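Local coordinates for protein toluene, o-xylene monooxygenase oxygenase subunit (Pseudomonas stutzeri, PDB 2INC) that probably serves as a largely helical component of the hydroxylase in a multicomponent monooxygenase that oxidises toluene and o-xylene, at residues 222-225 / 226-230; 269-272 / 273-276; 280-283 / 284-288; 305-308 / 309-313. One frame throughout, in Å; residues are numbered along the deposited sequence.

Interaction 1: 222-225 / 226-230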
loop_
_atom_site.group_PDB
_atom_site.type_symbol
_atom_site.label_atom_id
_atom_site.label_comp_id
_atom_site.label_asym_id
_atom_site.label_seq_id
_atom_site.Cartn_x
_atom_site.Cartn_y
_atom_site.Cartn_z
ATOM N N ALA B 222 -4.421 -40.157 4.430
ATOM C CA ALA B 222 -3.803 -41.251 3.663
ATOM C C ALA B 222 -2.936 -40.721 2.526
ATOM O O ALA B 222 -1.830 -41.215 2.310
ATOM C CB ALA B 222 -4.824 -42.239 3.138
ATOM N N VAL B 223 -3.451 -39.766 1.747
ATOM C CA VAL B 223 -2.647 -39.147 0.672
ATOM C C VAL B 223 -1.390 -38.475 1.239
ATOM O O VAL B 223 -0.273 -38.617 0.714
ATOM C CB VAL B 223 -3.470 -38.111 -0.122
ATOM C CG1 VAL B 223 -2.553 -37.378 -1.115
ATOM C CG2 VAL B 223 -4.581 -38.805 -0.845
ATOM N N GLU B 224 -1.555 -37.759 2.349
ATOM C CA GLU B 224 -0.457 -36.955 2.855
ATOM C C GLU B 224 0.621 -37.865 3.407
ATOM O O GLU B 224 1.792 -37.594 3.222
ATOM C CB GLU B 224 -0.950 -35.973 3.910
ATOM C CG GLU B 224 -1.878 -34.897 3.270
ATOM C CD GLU B 224 -2.924 -34.340 4.239
ATOM O OE1 GLU B 224 -2.875 -34.649 5.484
ATOM O OE2 GLU B 224 -3.798 -33.582 3.746
ATOM N N GLU B 225 0.223 -38.946 4.082
ATOM C CA GLU B 225 1.214 -39.878 4.652
ATOM C C GLU B 225 1.939 -40.688 3.572
ATOM O O GLU B 225 3.159 -40.809 3.601
ATOM C CB GLU B 225 0.623 -40.729 5.790
ATOM C CG GLU B 225 0.223 -39.908 7.058
ATOM C CD GLU B 225 1.286 -38.906 7.590
ATOM O OE1 GLU B 225 2.471 -39.297 7.771
ATOM O OE2 GLU B 225 0.936 -37.718 7.862
ATOM N N ALA B 226 1.224 -41.152 2.565
ATOM C CA ALA B 226 1.882 -41.849 1.472
ATOM C C ALA B 226 2.776 -40.951 0.617
ATOM O O ALA B 226 3.979 -41.221 0.417
ATOM C CB ALA B 226 0.832 -42.596 0.601
ATOM N N LEU B 227 2.197 -39.868 0.119
ATOM C CA LEU B 227 2.835 -39.068 -0.909
ATOM C C LEU B 227 3.710 -37.981 -0.354
ATOM O O LEU B 227 4.648 -37.571 -1.001
ATOM C CB LEU B 227 1.792 -38.450 -1.832
ATOM C CG LEU B 227 1.366 -39.322 -3.002
ATOM C CD1 LEU B 227 0.520 -40.546 -2.559
ATOM C CD2 LEU B 227 0.578 -38.482 -3.940
ATOM N N LEU B 228 3.440 -37.468 0.834
ATOM C CA LEU B 228 4.322 -36.407 1.297
ATOM C C LEU B 228 5.302 -37.030 2.275
ATOM O O LEU B 228 6.516 -36.964 2.064
ATOM C CB LEU B 228 3.543 -35.233 1.925
ATOM C CG LEU B 228 2.454 -34.587 1.073
ATOM C CD1 LEU B 228 1.817 -33.402 1.828
ATOM C CD2 LEU B 228 2.998 -34.155 -0.286
ATOM N N GLN B 229 4.774 -37.678 3.298
ATOM C CA GLN B 229 5.626 -38.244 4.310
ATOM C C GLN B 229 6.553 -39.355 3.786
ATOM O O GLN B 229 7.765 -39.220 3.886
ATOM C CB GLN B 229 4.817 -38.696 5.508
ATOM C CG GLN B 229 5.662 -38.978 6.735
ATOM C CD GLN B 229 6.355 -37.760 7.255
ATOM O OE1 GLN B 229 5.810 -36.659 7.229
ATOM N NE2 GLN B 229 7.557 -37.939 7.746
ATOM N N GLN B 230 6.000 -40.428 3.223
ATOM C CA GLN B 230 6.801 -41.613 2.950
ATOM C C GLN B 230 7.617 -41.392 1.689
ATOM O O GLN B 230 8.807 -41.695 1.651
ATOM C CB GLN B 230 5.903 -42.854 2.812
ATOM C CG GLN B 230 5.223 -43.284 4.128
ATOM C CD GLN B 230 6.205 -43.611 5.205
ATOM O OE1 GLN B 230 7.172 -44.317 4.953
ATOM N NE2 GLN B 230 6.001 -43.072 6.409
#
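Glu225 and Gln229 run side by side on one face of helix 208-237, one turn apart and pointing the same way. The glutamate can be followed outward atom by atom. Its CB sits beside the adjoining backbone, 3.3 Å from Ala226 N. CG stands beside the backbone N and anti to the carbonyl carbon (chi1 -66°), and a bend at chi2 (-48°) turns the chain toward Gln229, one turn further on. CD is then 4.1 Å from Gln229 CB, and OE1 rests on the aliphatic part of the glutamine, 3.3 Å from its CB. The carboxylate and amide planes are nearly parallel, 11° apart. Their polar ends are held from outside: OE2 of Glu225 forms salt bridges with Lys251 and Arg258, while Lys251 also donates to OE1 of Gln229.

Beneath them the backbone widens into a pi-type turn. Glu224 O accepts twice, from Leu228 N at 2.9 Å and more straightly from Gln229 N at 3.0 Å. Gln230 N reaches five residues back to Glu225 O, at 2.9 Å. Bulges of this kind are familiar in the helices of ferritin-like diiron hydroxylases, the clan to which this family belongs.

Glu224 is buried too, paired with Lys220 and Arg258. The helix is packed on several sides: Val223 and Leu227 pack on helices 121-138 and 190-202, Ala222 and Ala226 face helix 274-299, and Glu225 and Gln230 lie against helix 303-319.

Interaction 2: 269-272 / 273-276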
loop_
_atom_site.group_PDB
_atom_site.type_symbol
_atom_site.label_atom_id
_atom_site.label_comp_id
_atom_site.label_asym_id
_atom_site.label_seq_id
_atom_site.Cartn_x
_atom_site.Cartn_y
_atom_site.Cartn_z
ATOM N N LEU B 269 -18.832 -32.703 18.066
ATOM C CA LEU B 269 -18.939 -33.545 19.284
ATOM C C LEU B 269 -19.674 -32.848 20.438
ATOM O O LEU B 269 -19.953 -33.479 21.441
ATOM C CB LEU B 269 -17.564 -34.008 19.749
ATOM C CG LEU B 269 -16.796 -34.904 18.773
ATOM C CD1 LEU B 269 -15.591 -35.580 19.499
ATOM C CD2 LEU B 269 -17.673 -35.918 18.155
ATOM N N GLU B 270 -19.992 -31.566 20.302
ATOM C CA GLU B 270 -20.822 -30.875 21.300
ATOM C C GLU B 270 -22.251 -31.420 21.335
ATOM O O GLU B 270 -22.932 -31.326 22.356
ATOM C CB GLU B 270 -20.879 -29.370 21.046
ATOM C CG GLU B 270 -19.575 -28.595 21.209
ATOM C CD GLU B 270 -19.704 -27.189 20.623
ATOM O OE1 GLU B 270 -20.800 -26.848 20.107
ATOM O OE2 GLU B 270 -18.715 -26.423 20.678
ATOM N N LYS B 271 -22.683 -32.020 20.235
ATOM C CA LYS B 271 -24.023 -32.554 20.105
ATOM C C LYS B 271 -24.028 -34.080 20.219
ATOM O O LYS B 271 -23.211 -34.744 19.601
ATOM C CB LYS B 271 -24.608 -32.133 18.764
ATOM C CG LYS B 271 -25.986 -32.684 18.541
ATOM C CD LYS B 271 -26.799 -31.798 17.626
ATOM C CE LYS B 271 -28.264 -32.234 17.632
ATOM N NZ LYS B 271 -28.391 -33.680 17.266
ATOM N N GLU B 272 -24.942 -34.636 21.018
ATOM C CA GLU B 272 -25.057 -36.092 21.176
ATOM C C GLU B 272 -25.323 -36.711 19.833
ATOM O O GLU B 272 -26.064 -36.130 19.032
ATOM C CB GLU B 272 -26.240 -36.450 22.084
ATOM C CG GLU B 272 -25.854 -36.876 23.486
ATOM C CD GLU B 272 -27.006 -36.700 24.482
ATOM O OE1 GLU B 272 -28.185 -36.930 24.099
ATOM O OE2 GLU B 272 -26.736 -36.311 25.642
ATOM N N GLY B 273 -24.711 -37.865 19.572
ATOM C CA GLY B 273 -25.009 -38.628 18.357
ATOM C C GLY B 273 -24.058 -38.363 17.196
ATOM O O GLY B 273 -23.933 -39.184 16.278
ATOM N N ASN B 274 -23.397 -37.209 17.222
ATOM C CA ASN B 274 -22.443 -36.850 16.147
ATOM C C ASN B 274 -21.178 -37.708 16.073
ATOM O O ASN B 274 -20.723 -38.025 14.973
ATOM C CB ASN B 274 -22.092 -35.353 16.166
ATOM C CG ASN B 274 -23.179 -34.487 15.488
ATOM O OD1 ASN B 274 -24.050 -34.988 14.810
ATOM N ND2 ASN B 274 -23.106 -33.203 15.691
ATOM N N ARG B 275 -20.598 -38.065 17.217
ATOM C CA ARG B 275 -19.446 -38.975 17.219
ATOM C C ARG B 275 -19.790 -40.272 16.494
ATOM O O ARG B 275 -19.041 -40.735 15.641
ATOM C CB ARG B 275 -18.961 -39.242 18.644
ATOM C CG ARG B 275 -17.686 -40.084 18.743
ATOM C CD ARG B 275 -17.416 -40.550 20.200
ATOM N NE ARG B 275 -17.586 -39.430 21.137
ATOM C CZ ARG B 275 -16.601 -38.686 21.633
ATOM N NH1 ARG B 275 -15.320 -38.959 21.328
ATOM N NH2 ARG B 275 -16.904 -37.662 22.455
ATOM N N GLU B 276 -20.946 -40.842 16.794
ATOM C CA GLU B 276 -21.332 -42.099 16.177
ATOM C C GLU B 276 -21.546 -41.900 14.673
ATOM O O GLU B 276 -21.256 -42.787 13.866
ATOM C CB GLU B 276 -22.593 -42.691 16.847
ATOM C CG GLU B 276 -22.480 -42.967 18.408
ATOM C CD GLU B 276 -22.311 -41.698 19.308
ATOM O OE1 GLU B 276 -23.067 -40.693 19.174
ATOM O OE2 GLU B 276 -21.402 -41.719 20.184
#
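Leu269 reaches across the turn that opens helix 274-299 and packs on Arg275, the two side chains crossing at about a right angle. The leucine makes this packing with both its methyls. CD2 presses on the root of the arginine, 3.6 Å from its CB, while CD1 lies over one face of the guanidinium, 3.5 Å above the plane and displaced toward its rim. Arg275 makes this possible by running straight out from the backbone (chi1 -175°) and then bending at chi3 (-46°), which brings the flat group to the leucine. An alanine in place of Leu269 would strip both methyls from Arg275, and its guanidinium would probably be left freer to swing.

The polar contacts belong to the backbone. Lys271 to Asn274 form a type II beta turn, closed by a weak bond from Asn274 N to Lys271 O at 3.4 Å. Gly273, the N-cap residue, has a positive phi of 95°, where a CB would collide with Glu272 O, so the turn calls for glycine.

The Asn274 side chain adds packing within the turn and bonds beyond it. Its ND2 passes 3.6 Å from Lys271 CB and is hydrogen-bonded to Ala268 O and to Lys61 O, tying the helix start to the end of helix 241-268 and to a loop. The chemistry is thus modest within the connection itself: one weak turn bond and a leucine methyl against the face of a charged group, with further polar ties made by the asparagine amide to backbone carbonyls beyond it.

Interaction 3: 280-283 / 284-288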
loop_
_atom_site.group_PDB
_atom_site.type_symbol
_atom_site.label_atom_id
_atom_site.label_comp_id
_atom_site.label_asym_id
_atom_site.label_seq_id
_atom_site.Cartn_x
_atom_site.Cartn_y
_atom_site.Cartn_z
ATOM N N LYS B 280 -19.158 -43.877 12.048
ATOM C CA LYS B 280 -19.750 -44.748 11.043
ATOM C C LYS B 280 -19.265 -44.410 9.653
ATOM O O LYS B 280 -19.087 -45.296 8.800
ATOM C CB LYS B 280 -21.265 -44.642 11.066
ATOM C CG LYS B 280 -21.985 -45.670 10.175
ATOM C CD LYS B 280 -23.569 -45.504 10.069
ATOM C CE LYS B 280 -24.267 -45.123 11.404
ATOM N NZ LYS B 280 -23.557 -45.646 12.638
ATOM N N TRP B 281 -19.104 -43.125 9.380
ATOM C CA TRP B 281 -18.574 -42.723 8.053
ATOM C C TRP B 281 -17.096 -43.089 7.925
ATOM O O TRP B 281 -16.669 -43.611 6.889
ATOM C CB TRP B 281 -18.767 -41.215 7.835
ATOM C CG TRP B 281 -20.144 -40.816 7.420
ATOM C CD1 TRP B 281 -21.046 -41.550 6.684
ATOM C CD2 TRP B 281 -20.744 -39.543 7.638
ATOM N NE1 TRP B 281 -22.198 -40.812 6.476
ATOM C CE2 TRP B 281 -22.026 -39.568 7.030
ATOM C CE3 TRP B 281 -20.324 -38.372 8.289
ATOM C CZ2 TRP B 281 -22.892 -38.475 7.069
ATOM C CZ3 TRP B 281 -21.204 -37.283 8.332
ATOM C CH2 TRP B 281 -22.469 -37.356 7.730
ATOM N N VAL B 282 -16.342 -42.851 8.989
ATOM C CA VAL B 282 -14.931 -43.256 9.068
ATOM C C VAL B 282 -14.838 -44.777 8.820
ATOM O O VAL B 282 -13.997 -45.231 8.032
ATOM C CB VAL B 282 -14.255 -42.811 10.410
ATOM C CG1 VAL B 282 -12.932 -43.536 10.627
ATOM C CG2 VAL B 282 -13.962 -41.277 10.426
ATOM N N ALA B 283 -15.755 -45.566 9.414
ATOM C CA ALA B 283 -15.668 -47.024 9.261
ATOM C C ALA B 283 -15.993 -47.480 7.868
ATOM O O ALA B 283 -15.443 -48.489 7.425
ATOM C CB ALA B 283 -16.518 -47.779 10.315
ATOM N N LYS B 284 -16.831 -46.721 7.152
ATOM C CA LYS B 284 -17.145 -47.013 5.733
ATOM C C LYS B 284 -15.937 -46.750 4.825
ATOM O O LYS B 284 -15.672 -47.513 3.887
ATOM C CB LYS B 284 -18.349 -46.152 5.300
ATOM C CG LYS B 284 -18.633 -46.083 3.801
ATOM C CD LYS B 284 -19.800 -45.113 3.471
ATOM C CE LYS B 284 -19.958 -45.044 1.961
ATOM N NZ LYS B 284 -21.147 -44.297 1.522
ATOM N N TRP B 285 -15.235 -45.643 5.091
ATOM C CA TRP B 285 -14.194 -45.121 4.166
ATOM C C TRP B 285 -12.795 -45.669 4.510
ATOM O O TRP B 285 -11.970 -45.897 3.596
ATOM C CB TRP B 285 -14.237 -43.563 4.083
ATOM C CG TRP B 285 -15.435 -43.096 3.354
ATOM C CD1 TRP B 285 -16.611 -42.638 3.884
ATOM C CD2 TRP B 285 -15.627 -43.115 1.917
ATOM N NE1 TRP B 285 -17.518 -42.377 2.863
ATOM C CE2 TRP B 285 -16.922 -42.640 1.656
ATOM C CE3 TRP B 285 -14.809 -43.459 0.849
ATOM C CZ2 TRP B 285 -17.439 -42.538 0.367
ATOM C CZ3 TRP B 285 -15.327 -43.368 -0.456
ATOM C CH2 TRP B 285 -16.619 -42.893 -0.676
ATOM N N GLU B 286 -12.536 -45.887 5.813
ATOM C CA GLU B 286 -11.243 -46.427 6.291
ATOM C C GLU B 286 -10.682 -47.645 5.514
ATOM O O GLU B 286 -9.487 -47.674 5.203
ATOM C CB GLU B 286 -11.290 -46.718 7.811
ATOM C CG GLU B 286 -10.229 -45.960 8.590
ATOM C CD GLU B 286 -10.054 -46.440 10.054
ATOM O OE1 GLU B 286 -9.283 -45.815 10.832
ATOM O OE2 GLU B 286 -10.706 -47.452 10.420
ATOM N N PRO B 287 -11.508 -48.663 5.212
ATOM C CA PRO B 287 -10.967 -49.799 4.436
ATOM C C PRO B 287 -10.439 -49.454 3.027
ATOM O O PRO B 287 -9.469 -50.078 2.558
ATOM C CB PRO B 287 -12.193 -50.716 4.269
ATOM C CG PRO B 287 -13.125 -50.328 5.327
ATOM C CD PRO B 287 -12.934 -48.866 5.519
ATOM N N LEU B 288 -11.078 -48.497 2.348
ATOM C CA LEU B 288 -10.570 -48.019 1.028
ATOM C C LEU B 288 -9.285 -47.241 1.153
ATOM O O LEU B 288 -8.453 -47.272 0.241
ATOM C CB LEU B 288 -11.582 -47.131 0.318
ATOM C CG LEU B 288 -12.707 -47.811 -0.449
ATOM C CD1 LEU B 288 -13.691 -46.767 -0.966
ATOM C CD2 LEU B 288 -12.161 -48.626 -1.600
#
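Lys284, Ala283 and Val282 carry this contact, on consecutive positions of helix 274-299 just ahead of a proline kink. Each meets its neighbouring turn differently.

Lys284 packs at its base on the turn before it, where CB lies 3.4 Å from Trp281 O. Beyond CG the chain is fully extended. CG itself sits 3.9 Å above one face of the Trp285 ring, offset toward its rim, and the two side chains share one outside acceptor, since Lys284 NZ makes a salt bridge to Glu210 and Trp285 NE1 a hydrogen bond to the same carboxylate.

Val282 faces Glu286 one turn on, the pair set at a slant. With CG1 anti to the backbone N (chi1 165°), that methyl comes within 4.1 Å of Glu286 CD, against the stem of a carboxylate whose OE1 is paired with Arg318 of helix 303-319. The backbones agree with this closeness: Glu286 N donates to Val282 O at 2.7 Å.

Ala283 marks the kink. Its carbonyl would normally receive an N-H from four residues on, but there stands Pro287, which has none, and Leu288 N makes no bond to Lys284 O and has a weak one to Trp285 O. In place of a hydrogen bond, the proline ring comes up against the carbonyl, with Pro287 CD 3.2 Å from Ala283 O.

Interaction 4: 305-308 / 309-313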
loop_
_atom_site.group_PDB
_atom_site.type_symbol
_atom_site.label_atom_id
_atom_site.label_comp_id
_atom_site.label_asym_id
_atom_site.label_seq_id
_atom_site.Cartn_x
_atom_site.Cartn_y
_atom_site.Cartn_z
ATOM N N ASN B 305 7.336 -51.490 5.525
ATOM C CA ASN B 305 7.477 -50.520 6.617
ATOM C C ASN B 305 6.748 -49.208 6.344
ATOM O O ASN B 305 6.188 -48.615 7.256
ATOM C CB ASN B 305 8.931 -50.189 6.940
ATOM C CG ASN B 305 9.045 -49.320 8.195
ATOM O OD1 ASN B 305 8.339 -49.564 9.196
ATOM N ND2 ASN B 305 9.895 -48.288 8.147
ATOM N N ALA B 306 6.808 -48.753 5.097
ATOM C CA ALA B 306 6.068 -47.578 4.665
ATOM C C ALA B 306 4.576 -47.758 4.980
ATOM O O ALA B 306 3.961 -46.876 5.551
ATOM C CB ALA B 306 6.302 -47.332 3.151
ATOM N N ILE B 307 4.010 -48.917 4.634
ATOM C CA ILE B 307 2.594 -49.232 4.897
ATOM C C ILE B 307 2.239 -49.109 6.357
ATOM O O ILE B 307 1.271 -48.455 6.703
ATOM C CB ILE B 307 2.213 -50.642 4.427
ATOM C CG1 ILE B 307 2.372 -50.768 2.915
ATOM C CG2 ILE B 307 0.786 -50.955 4.781
ATOM C CD1 ILE B 307 2.343 -52.228 2.437
ATOM N N VAL B 308 2.999 -49.779 7.212
ATOM C CA VAL B 308 2.792 -49.716 8.662
ATOM C C VAL B 308 2.855 -48.307 9.217
ATOM O O VAL B 308 1.969 -47.919 9.978
ATOM C CB VAL B 308 3.752 -50.665 9.411
ATOM C CG1 VAL B 308 3.862 -50.299 10.911
ATOM C CG2 VAL B 308 3.265 -52.105 9.218
ATOM N N GLU B 309 3.869 -47.532 8.829
ATOM C CA GLU B 309 3.961 -46.138 9.296
ATOM C C GLU B 309 2.874 -45.233 8.699
ATOM O O GLU B 309 2.256 -44.504 9.440
ATOM C CB GLU B 309 5.337 -45.526 9.065
ATOM C CG GLU B 309 6.450 -46.195 9.875
ATOM C CD GLU B 309 7.817 -45.609 9.564
ATOM O OE1 GLU B 309 8.039 -45.181 8.398
ATOM O OE2 GLU B 309 8.680 -45.550 10.482
ATOM N N ALA B 310 2.618 -45.314 7.391
ATOM C CA ALA B 310 1.515 -44.506 6.786
ATOM C C ALA B 310 0.202 -44.815 7.524
ATOM O O ALA B 310 -0.543 -43.909 7.907
ATOM C CB ALA B 310 1.388 -44.751 5.265
ATOM N N LYS B 311 -0.041 -46.087 7.821
ATOM C CA LYS B 311 -1.310 -46.478 8.423
ATOM C C LYS B 311 -1.504 -45.925 9.800
ATOM O O LYS B 311 -2.594 -45.436 10.092
ATOM C CB LYS B 311 -1.482 -47.993 8.453
ATOM C CG LYS B 311 -1.999 -48.598 7.167
ATOM C CD LYS B 311 -2.232 -50.119 7.309
ATOM C CE LYS B 311 -2.723 -50.677 5.980
ATOM N NZ LYS B 311 -2.945 -52.156 6.106
ATOM N N SER B 312 -0.466 -45.954 10.648
ATOM C CA SER B 312 -0.663 -45.487 12.034
ATOM C C SER B 312 -0.645 -43.969 12.153
ATOM O O SER B 312 -1.280 -43.412 13.043
ATOM C CB SER B 312 0.351 -46.129 13.000
ATOM O OG SER B 312 1.660 -45.783 12.626
ATOM N N ALA B 313 0.110 -43.307 11.276
ATOM C CA ALA B 313 0.181 -41.838 11.272
ATOM C C ALA B 313 -1.147 -41.253 10.849
ATOM O O ALA B 313 -1.612 -40.320 11.463
ATOM C CB ALA B 313 1.294 -41.347 10.351
#
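Two i to i+4 side-chain pairs, Asn305 with Glu309 and Ile307 with Lys311, mark this regular alpha-helical stretch of helix 303-319, the last helix of the chain. They differ in how their members are turned.

Asn305 and Glu309 meet at an angle on the exposed surface. With chi1 near 180° (-173°), the asparagine CG points opposite the backbone N, which carries the amide toward Glu309, and the amide and carboxylate planes are 47° apart. ND2 stands 3.6 Å from Glu309 OE1, so the two polar groups are close neighbours. On the other branch of the amide, OD1 lies near Glu309 CG at 3.9 Å.

Ile307 and Lys311 run side by side instead, pointing the same way. The lysine is stretched out beyond CG, so its methylenes pass alongside the isoleucine, and CE touches CG2 at 3.7 Å. This carries NZ to a salt bridge with Glu294 of helix 274-299. Replacing Lys311 with a leucine would remove the ammonium group, and Glu294 would probably lose a partner, and the two helices one polar tie.

Ala306 and Ala310 present only small CB atoms to helices 208-237 and 274-299, which is consistent with close packing; Gln230 and Glu225 lie against them. The backbone bonds to Asn305 O and Ala306 O are nearly straight, both at 170°. On this buried side, Ala310 N donates to Ala306 O at 2.8 Å, while the Ala310 CB sits 3.3 Å from the same oxygen.

Overall arrangement
The four contacts lie in series along the C-terminal half of the chain. Interactions 2 and 3 follow directly on helix 274-299, their centres 17 Å apart, interaction 2 at its start and interaction 3 at its proline kink. The one pair from different helices that touches is interactions 1 and 4, with centres 9 Å apart: Gln230 OE1 lies 3.5 Å from Ala306 CA and Glu225 OE1 is 3.5 Å from Ala313 CB, so the pi-widened turn of helix 208-237 packs directly on helix 303-319. Interaction 3 comes within about 7 Å (nearest atoms) of both, whereas interaction 2 stays about 17 to 18 Å from them, again between nearest atoms, near one end of the bundle.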